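Local coordinates for interferon-inducible protein AIM2 (Mus musculus, PDB 4JBM) that senses double-stranded DNA in the cytosol and nucleates the AIM2 inflammasome, its HIN domain being the part that grips the DNA, at residues A[37-42]-A[109-114]; A[127-132]-A[138-143]; A[164-169]-A[173-178]. One frame throughout, in Å; residues are numbered along the deposited sequence.

How the interactions relate
From the N terminus, the first OB fold supplies strand 37-42, and interaction 1 closes a loop of 66 residues when segment 109-114 comes back against it at the entrance to the second OB fold. Strand 111-123 then leads into 127-132, where interaction 2 closes a tight hairpin with 138-143. Interaction 3 closes another hairpin, 164-169 with 173-178. The three follow in series; none nests in or crosses another. Only interaction 1 joins the two folds. Interactions 2 and 3 lie in one sheet, where Leu174 pairs with the backbone around Glu140, while Val165 pairs with Gly109 and Thr110, linking interaction 3 to interaction 1.

Interaction 1 of 3, residues A[37-42]-A[109-114]; sequences FFFVKV and GTIVNG
The seam between the two OB folds of the HIN domain is bridged here by Phe39, which reaches from a strand of the first fold to Asn113 and Ile111 on the opening strand of the second. Asn113 ND2 sits 3.5 Å above the plane of the Phe39 ring, over its centre, an amide-on-aromatic contact. The amide is not stacked flat: its plane is turned 55° from that of the ring, and Asn113 ND2 is 3.6 Å from both Phe39 CD1 and Phe39 CE1. Asn113 OD1 accepts a hydrogen bond from the backbone N of Phe162, which would fix the amide's rotation with its nitrogen toward the ring. Both side chains leave the backbone with CG anti to the carbonyl carbon (chi1 -46° in Phe39, -52° in Asn113) and run by one another in opposing senses. Beside the amide, the CG2 branch of Ile111 rests 4.0 Å from Phe39 CD2; the other branch heads away, its CD1 packing on Glu164. The backbones stay well apart, with Phe39 CA 7.6 Å from Ile111 CA, and just 134 Å² is buried in all, so the Phe39 side chain spans the gap, also meeting the backbone Ile111 O obliquely. Within its own sheet strand 37-42 is hydrogen-bonded on its two edges, to Met69 and to Val31, and the Phe39 side chain also touches Thr30. With bound DNA about 6 Å away at the nearest atoms, this is a small interdomain contact of the tandem OB-fold pair that defines the HIN-200 family.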
loop_
_atom_site.group_PDB
_atom_site.type_symbol
_atom_site.label_atom_id
_atom_site.label_comp_id
_atom_site.label_asym_id
_atom_site.label_seq_id
_atom_site.Cartn_x
_atom_site.Cartn_y
_atom_site.Cartn_z
ATOM N N PHE A 37 12.696 -0.205 -5.527
ATOM C CA PHE A 37 11.312 0.104 -5.844
ATOM C C PHE A 37 10.800 1.136 -4.833
ATOM O O PHE A 37 11.351 1.297 -3.743
ATOM C CB PHE A 37 10.444 -1.147 -5.729
ATOM C CG PHE A 37 10.343 -1.671 -4.325
ATOM C CD1 PHE A 37 11.311 -2.531 -3.820
ATOM C CD2 PHE A 37 9.302 -1.276 -3.493
ATOM C CE1 PHE A 37 11.234 -2.998 -2.516
ATOM C CE2 PHE A 37 9.220 -1.736 -2.186
ATOM C CZ PHE A 37 10.182 -2.598 -1.696
ATOM N N PHE A 38 9.734 1.829 -5.198
ATOM C CA PHE A 38 9.000 2.628 -4.229
ATOM C C PHE A 38 7.540 2.678 -4.639
ATOM O O PHE A 38 7.196 2.393 -5.792
ATOM C CB PHE A 38 9.605 4.030 -4.065
ATOM C CG PHE A 38 9.861 4.738 -5.359
ATOM C CD1 PHE A 38 8.883 5.530 -5.938
ATOM C CD2 PHE A 38 11.081 4.604 -6.003
ATOM C CE1 PHE A 38 9.123 6.187 -7.130
ATOM C CE2 PHE A 38 11.326 5.253 -7.196
ATOM C CZ PHE A 38 10.344 6.043 -7.762
ATOM N N PHE A 39 6.684 3.018 -3.683
ATOM C CA PHE A 39 5.259 3.143 -3.942
ATOM C C PHE A 39 4.978 4.578 -4.324
ATOM O O PHE A 39 5.666 5.495 -3.870
ATOM C CB PHE A 39 4.465 2.717 -2.703
ATOM C CG PHE A 39 4.967 1.439 -2.101
ATOM C CD1 PHE A 39 4.773 0.227 -2.758
ATOM C CD2 PHE A 39 5.671 1.448 -0.904
ATOM C CE1 PHE A 39 5.257 -0.962 -2.221
ATOM C CE2 PHE A 39 6.160 0.265 -0.354
ATOM C CZ PHE A 39 5.951 -0.942 -1.015
ATOM N N VAL A 40 4.022 4.769 -5.223
ATOM C CA VAL A 40 3.640 6.105 -5.635
ATOM C C VAL A 40 2.147 6.323 -5.408
ATOM O O VAL A 40 1.311 5.482 -5.762
ATOM C CB VAL A 40 4.072 6.424 -7.100
ATOM C CG1 VAL A 40 5.542 6.098 -7.304
ATOM C CG2 VAL A 40 3.244 5.638 -8.092
ATOM N N LYS A 41 1.833 7.433 -4.745
ATOM C CA LYS A 41 0.461 7.899 -4.608
ATOM C C LYS A 41 0.230 8.926 -5.684
ATOM O O LYS A 41 0.837 10.002 -5.663
ATOM C CB LYS A 41 0.245 8.559 -3.240
ATOM C CG LYS A 41 -1.196 9.032 -2.991
ATOM C CD LYS A 41 -1.427 9.430 -1.537
ATOM C CE LYS A 41 -0.669 10.697 -1.167
ATOM N NZ LYS A 41 -0.919 11.113 0.244
ATOM N N VAL A 42 -0.618 8.611 -6.637
ATOM C CA VAL A 42 -0.872 9.595 -7.648
ATOM C C VAL A 42 -2.205 10.299 -7.402
ATOM O O VAL A 42 -3.270 9.744 -7.591
ATOM C CB VAL A 42 -0.761 9.001 -9.058
ATOM C CG1 VAL A 42 -2.008 8.232 -9.440
ATOM C CG2 VAL A 42 -0.485 10.102 -10.054
ATOM N N GLY A 109 4.661 6.891 9.175
ATOM C CA GLY A 109 4.500 7.354 7.813
ATOM C C GLY A 109 5.023 6.383 6.759
ATOM O O GLY A 109 4.693 6.548 5.586
ATOM N N THR A 110 5.841 5.394 7.144
ATOM C CA THR A 110 6.299 4.384 6.166
ATOM C C THR A 110 5.101 3.692 5.555
ATOM O O THR A 110 4.228 3.187 6.265
ATOM C CB THR A 110 7.163 3.246 6.764
ATOM O OG1 THR A 110 6.546 2.742 7.948
ATOM C CG2 THR A 110 8.573 3.703 7.051
ATOM N N ILE A 111 5.070 3.667 4.234
ATOM C CA ILE A 111 3.946 3.053 3.554
ATOM C C ILE A 111 4.060 1.530 3.625
ATOM O O ILE A 111 5.136 0.960 3.443
ATOM C CB ILE A 111 3.822 3.558 2.116
ATOM C CG1 ILE A 111 3.593 5.073 2.150
ATOM C CG2 ILE A 111 2.710 2.840 1.385
ATOM C CD1 ILE A 111 2.524 5.502 3.168
ATOM N N VAL A 112 2.937 0.894 3.939
ATOM C CA VAL A 112 2.866 -0.548 4.036
ATOM C C VAL A 112 1.691 -1.039 3.207
ATOM O O VAL A 112 0.568 -0.540 3.350
ATOM C CB VAL A 112 2.697 -1.003 5.498
ATOM C CG1 VAL A 112 2.464 -2.515 5.571
ATOM C CG2 VAL A 112 3.924 -0.624 6.298
ATOM N N ASN A 113 1.974 -1.975 2.304
ATOM C CA ASN A 113 0.947 -2.731 1.603
ATOM C C ASN A 113 1.219 -4.203 1.906
ATOM O O ASN A 113 2.346 -4.554 2.255
ATOM C CB ASN A 113 1.021 -2.506 0.093
ATOM C CG ASN A 113 1.040 -1.038 -0.288
ATOM O OD1 ASN A 113 0.011 -0.455 -0.614
ATOM N ND2 ASN A 113 2.225 -0.444 -0.283
ATOM N N GLY A 114 0.216 -5.064 1.761
ATOM C CA GLY A 114 0.433 -6.479 1.997
ATOM C C GLY A 114 -0.792 -7.256 2.428
ATOM O O GLY A 114 -1.889 -6.706 2.565
#

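Interaction 2 of 3, residues A[127-132]-A[138-143]; sequences RVLYGI and TMEVLV
Val141 O takes one hydrogen bond, from Tyr130 N (N to O 2.9 Å), and a CA-H...O contact from Leu129; the ring edge of Tyr130 also lies beside it, with CD2 3.5 Å from Val141 O. The hydrogen bond is bent at the acceptor, with a C=O...N angle of 140°. It belongs to an antiparallel ladder of six backbone bonds, in which Val128 pairs with Val143, Tyr130 with Val141 and Ile132 with Met139. Side chains of these pairs share one face. There Ile132 takes the crowded position for CG1 (chi1 66°), which swings CD1 across Val141, 3.5 Å from Val141 CG2. Val143 CG2 meets the Tyr130 ring obliquely, 3.8 Å from Tyr130 CE2, while Val128 CG1 covers part of one ring face. The other face carries Leu129 with Glu140 and Leu142. Leu129 splits its methyls: CD1 packs 3.8 Å from Leu142 CD1, and CD2 lies over a flat side of the Glu140 carboxylate, 3.4 Å from both Glu140 OE1 and Glu140 OE2. Glu140 OE1 also has a weak hydrogen bond from Gln173 NE2. At the end of the pairing, the Arg127 side chain passes slantwise by Leu142, its CD 3.8 Å from Leu142 CD1. The hairpin is the middle of a curled OB sheet: strand 111-123 bonds to the other edge of 127-132, strand 171-175 runs parallel to 138-143, and Phe182, Ile158, Phe163 and Leu174 pack against the face of Tyr130, Ile132 and Val141.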
loop_
_atom_site.group_PDB
_atom_site.type_symbol
_atom_site.label_atom_id
_atom_site.label_comp_id
_atom_site.label_asym_id
_atom_site.label_seq_id
_atom_site.Cartn_x
_atom_site.Cartn_y
_atom_site.Cartn_z
ATOM N N ARG A 127 -13.685 2.713 15.477
ATOM C CA ARG A 127 -12.462 2.092 14.993
ATOM C C ARG A 127 -12.512 0.585 15.179
ATOM O O ARG A 127 -13.245 0.071 16.020
ATOM C CB ARG A 127 -11.245 2.663 15.729
ATOM C CG ARG A 127 -11.231 2.402 17.222
ATOM C CD ARG A 127 -10.026 3.043 17.893
ATOM N NE ARG A 127 -9.925 4.461 17.567
ATOM C CZ ARG A 127 -8.892 5.234 17.887
ATOM N NH1 ARG A 127 -7.849 4.724 18.528
ATOM N NH2 ARG A 127 -8.896 6.517 17.549
ATOM N N VAL A 128 -11.713 -0.112 14.382
ATOM C CA VAL A 128 -11.521 -1.544 14.529
ATOM C C VAL A 128 -10.034 -1.845 14.630
ATOM O O VAL A 128 -9.228 -1.331 13.847
ATOM C CB VAL A 128 -12.157 -2.331 13.364
ATOM C CG1 VAL A 128 -12.135 -3.817 13.650
ATOM C CG2 VAL A 128 -13.586 -1.865 13.121
ATOM N N LEU A 129 -9.674 -2.660 15.614
ATOM C CA LEU A 129 -8.282 -3.034 15.814
ATOM C C LEU A 129 -8.133 -4.492 15.420
ATOM O O LEU A 129 -8.852 -5.357 15.920
ATOM C CB LEU A 129 -7.851 -2.831 17.266
ATOM C CG LEU A 129 -6.359 -2.545 17.453
ATOM C CD1 LEU A 129 -5.985 -1.257 16.734
ATOM C CD2 LEU A 129 -5.970 -2.469 18.917
ATOM N N TYR A 130 -7.201 -4.763 14.514
ATOM C CA TYR A 130 -7.016 -6.117 14.028
ATOM C C TYR A 130 -5.700 -6.664 14.548
ATOM O O TYR A 130 -4.633 -6.138 14.241
ATOM C CB TYR A 130 -7.026 -6.134 12.500
ATOM C CG TYR A 130 -8.358 -5.749 11.879
ATOM C CD1 TYR A 130 -9.335 -6.707 11.632
ATOM C CD2 TYR A 130 -8.628 -4.436 11.517
ATOM C CE1 TYR A 130 -10.547 -6.365 11.051
ATOM C CE2 TYR A 130 -9.834 -4.084 10.935
ATOM C CZ TYR A 130 -10.789 -5.050 10.706
ATOM O OH TYR A 130 -11.991 -4.702 10.129
ATOM N N GLY A 131 -5.778 -7.722 15.349
ATOM C CA GLY A 131 -4.570 -8.394 15.777
ATOM C C GLY A 131 -4.113 -9.214 14.589
ATOM O O GLY A 131 -4.816 -10.112 14.145
ATOM N N ILE A 132 -2.948 -8.886 14.051
ATOM C CA ILE A 132 -2.406 -9.627 12.934
ATOM C C ILE A 132 -1.151 -10.353 13.379
ATOM O O ILE A 132 -0.509 -9.948 14.362
ATOM C CB ILE A 132 -2.082 -8.727 11.719
ATOM C CG1 ILE A 132 -0.948 -7.755 12.044
ATOM C CG2 ILE A 132 -3.314 -7.986 11.250
ATOM C CD1 ILE A 132 -0.405 -6.998 10.815
ATOM N N THR A 138 3.598 -10.413 16.661
ATOM C CA THR A 138 2.211 -9.986 16.545
ATOM C C THR A 138 2.181 -8.474 16.419
ATOM O O THR A 138 3.121 -7.785 16.831
ATOM C CB THR A 138 1.372 -10.404 17.762
ATOM O OG1 THR A 138 1.945 -9.843 18.952
ATOM C CG2 THR A 138 1.336 -11.922 17.881
ATOM N N MET A 139 1.098 -7.956 15.856
ATOM C CA MET A 139 0.991 -6.520 15.655
ATOM C C MET A 139 -0.470 -6.131 15.565
ATOM O O MET A 139 -1.339 -6.992 15.509
ATOM C CB MET A 139 1.741 -6.118 14.380
ATOM C CG MET A 139 2.175 -4.666 14.316
ATOM S SD MET A 139 2.969 -4.318 12.737
ATOM C CE MET A 139 3.469 -2.614 13.025
ATOM N N GLU A 140 -0.745 -4.834 15.598
ATOM C CA GLU A 140 -2.121 -4.370 15.540
ATOM C C GLU A 140 -2.336 -3.450 14.341
ATOM O O GLU A 140 -1.457 -2.676 13.963
ATOM C CB GLU A 140 -2.505 -3.713 16.862
ATOM C CG GLU A 140 -2.368 -4.664 18.046
ATOM C CD GLU A 140 -2.996 -4.121 19.317
ATOM O OE1 GLU A 140 -2.677 -2.974 19.698
ATOM O OE2 GLU A 140 -3.806 -4.842 19.939
ATOM N N VAL A 141 -3.499 -3.568 13.717
ATOM C CA VAL A 141 -3.787 -2.773 12.542
ATOM C C VAL A 141 -5.010 -1.968 12.845
ATOM O O VAL A 141 -6.088 -2.518 13.057
ATOM C CB VAL A 141 -4.039 -3.645 11.303
ATOM C CG1 VAL A 141 -4.519 -2.786 10.139
ATOM C CG2 VAL A 141 -2.779 -4.374 10.934
ATOM N N LEU A 142 -4.823 -0.655 12.881
ATOM C CA LEU A 142 -5.866 0.259 13.305
ATOM C C LEU A 142 -6.608 0.828 12.109
ATOM O O LEU A 142 -6.048 1.590 11.331
ATOM C CB LEU A 142 -5.232 1.377 14.135
ATOM C CG LEU A 142 -6.042 2.568 14.649
ATOM C CD1 LEU A 142 -7.195 2.104 15.515
ATOM C CD2 LEU A 142 -5.106 3.466 15.437
ATOM N N VAL A 143 -7.871 0.455 11.966
ATOM C CA VAL A 143 -8.679 0.985 10.881
ATOM C C VAL A 143 -9.710 1.928 11.510
ATOM O O VAL A 143 -10.587 1.494 12.255
ATOM C CB VAL A 143 -9.382 -0.138 10.100
ATOM C CG1 VAL A 143 -10.441 0.435 9.164
ATOM C CG2 VAL A 143 -8.359 -0.969 9.329
#

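Interaction 3 of 3, residues A[164-169]-A[173-178]; sequences EVSKNG and QLKSGP
A bend at chi2 (95°) turns the Glu164 carboxylate toward the Lys175 carbonyl and Gly177 backbone, while in Ser166 chi1 170° sets OG anti to the backbone N, 3.9 Å from Lys175 CD. Glu164 OE1 ends 3.1 Å from Lys175 O; both are acceptors, a pairing that would probably disfavour a charged acid and may raise its pKa. Gly177 N lies 3.8 Å from Glu164 OE1, but that N-H is given to Ser180 OG. The Lys175 ammonium does not compensate directly, its NZ being 6.7 Å from Glu164 OE1. Ser166 CB and Lys175 CB are 3.6 Å apart, a diagonal contact between successive pairs on that face. All this decorates a beta hairpin of the second OB fold, strongly twisted, with its strands at 120°. Four backbone bonds hold it, from Glu164 and Lys175 to each other and from Ser166 and Gln173 to each other; the shortest joins Lys175 N to Glu164 O at 2.8 Å. On the opposite face Val165 CG2 meets Leu174 CD2 at 3.7 Å, the two side chains crossing at a slant, and Val112 of strand 111-123 touches both. Beyond the hairpin's pairing, Ser176 OG bonds Leu144 N and Leu142 O.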
loop_
_atom_site.group_PDB
_atom_site.type_symbol
_atom_site.label_atom_id
_atom_site.label_comp_id
_atom_site.label_asym_id
_atom_site.label_seq_id
_atom_site.Cartn_x
_atom_site.Cartn_y
_atom_site.Cartn_z
ATOM N N GLU A 164 0.059 2.991 7.171
ATOM C CA GLU A 164 1.331 3.555 7.603
ATOM C C GLU A 164 1.753 2.912 8.908
ATOM O O GLU A 164 0.909 2.547 9.707
ATOM C CB GLU A 164 1.234 5.084 7.747
ATOM C CG GLU A 164 0.767 5.811 6.488
ATOM C CD GLU A 164 -0.726 6.088 6.479
ATOM O OE1 GLU A 164 -1.366 5.942 7.542
ATOM O OE2 GLU A 164 -1.257 6.458 5.408
ATOM N N VAL A 165 3.053 2.751 9.120
ATOM C CA VAL A 165 3.517 2.371 10.446
ATOM C C VAL A 165 3.230 3.567 11.347
ATOM O O VAL A 165 3.396 4.716 10.941
ATOM C CB VAL A 165 5.020 2.008 10.459
ATOM C CG1 VAL A 165 5.595 2.025 11.864
ATOM C CG2 VAL A 165 5.243 0.659 9.797
ATOM N N SER A 166 2.758 3.297 12.557
ATOM C CA SER A 166 2.312 4.360 13.448
ATOM C C SER A 166 2.796 4.083 14.857
ATOM O O SER A 166 2.869 2.936 15.280
ATOM C CB SER A 166 0.779 4.466 13.430
ATOM O OG SER A 166 0.313 5.323 14.453
ATOM N N LYS A 167 3.102 5.141 15.597
ATOM C CA LYS A 167 3.387 4.986 17.012
ATOM C C LYS A 167 2.153 5.386 17.805
ATOM O O LYS A 167 1.497 6.381 17.500
ATOM C CB LYS A 167 4.620 5.802 17.439
ATOM C CG LYS A 167 5.003 5.637 18.912
ATOM C CD LYS A 167 6.251 6.439 19.277
ATOM C CE LYS A 167 5.969 7.932 19.353
ATOM N NZ LYS A 167 5.003 8.282 20.440
ATOM N N ASN A 168 1.839 4.628 18.829
ATOM C CA ASN A 168 0.801 5.011 19.750
ATOM C C ASN A 168 1.359 4.806 21.129
ATOM O O ASN A 168 1.150 3.766 21.736
ATOM C CB ASN A 168 -0.443 4.175 19.548
ATOM C CG ASN A 168 -1.622 4.712 20.307
ATOM O OD1 ASN A 168 -1.464 5.485 21.256
ATOM N ND2 ASN A 168 -2.820 4.311 19.893
ATOM N N GLY A 169 2.132 5.763 21.608
ATOM C CA GLY A 169 2.671 5.589 22.925
ATOM C C GLY A 169 3.555 4.374 22.965
ATOM O O GLY A 169 4.619 4.353 22.372
ATOM N N GLN A 173 1.950 0.234 15.635
ATOM C CA GLN A 173 0.859 -0.450 14.962
ATOM C C GLN A 173 0.873 -0.092 13.490
ATOM O O GLN A 173 1.760 0.616 13.024
ATOM C CB GLN A 173 -0.486 -0.008 15.550
ATOM C CG GLN A 173 -0.565 -0.009 17.073
ATOM C CD GLN A 173 -1.909 0.485 17.591
ATOM O OE1 GLN A 173 -2.498 1.418 17.041
ATOM N NE2 GLN A 173 -2.410 -0.161 18.637
ATOM N N LEU A 174 -0.127 -0.570 12.766
ATOM C CA LEU A 174 -0.329 -0.150 11.391
ATOM C C LEU A 174 -1.629 0.623 11.393
ATOM O O LEU A 174 -2.640 0.166 11.926
ATOM C CB LEU A 174 -0.382 -1.351 10.433
ATOM C CG LEU A 174 0.907 -2.164 10.368
ATOM C CD1 LEU A 174 0.766 -3.364 9.443
ATOM C CD2 LEU A 174 2.042 -1.275 9.899
ATOM N N LYS A 175 -1.595 1.804 10.794
ATOM C CA LYS A 175 -2.721 2.720 10.848
ATOM C C LYS A 175 -3.259 2.981 9.457
ATOM O O LYS A 175 -2.495 3.186 8.525
ATOM C CB LYS A 175 -2.283 4.039 11.514
ATOM C CG LYS A 175 -3.378 5.096 11.665
ATOM C CD LYS A 175 -2.972 6.205 12.646
ATOM C CE LYS A 175 -3.731 7.504 12.378
ATOM N NZ LYS A 175 -3.411 8.576 13.369
ATOM N N SER A 176 -4.579 2.926 9.324
ATOM C CA SER A 176 -5.254 3.378 8.121
ATOM C C SER A 176 -5.179 4.895 8.042
ATOM O O SER A 176 -5.276 5.583 9.061
ATOM C CB SER A 176 -6.721 2.968 8.139
ATOM O OG SER A 176 -7.383 3.513 9.268
ATOM N N GLY A 177 -5.034 5.415 6.832
ATOM C CA GLY A 177 -5.118 6.846 6.623
ATOM C C GLY A 177 -6.338 7.128 5.770
ATOM O O GLY A 177 -7.079 6.203 5.420
ATOM N N PRO A 178 -6.536 8.402 5.399
ATOM C CA PRO A 178 -7.666 8.857 4.581
ATOM C C PRO A 178 -7.659 8.222 3.195
ATOM O O PRO A 178 -8.721 7.930 2.644
ATOM C CB PRO A 178 -7.444 10.373 4.487
ATOM C CG PRO A 178 -5.988 10.568 4.780
ATOM C CD PRO A 178 -5.670 9.524 5.804
#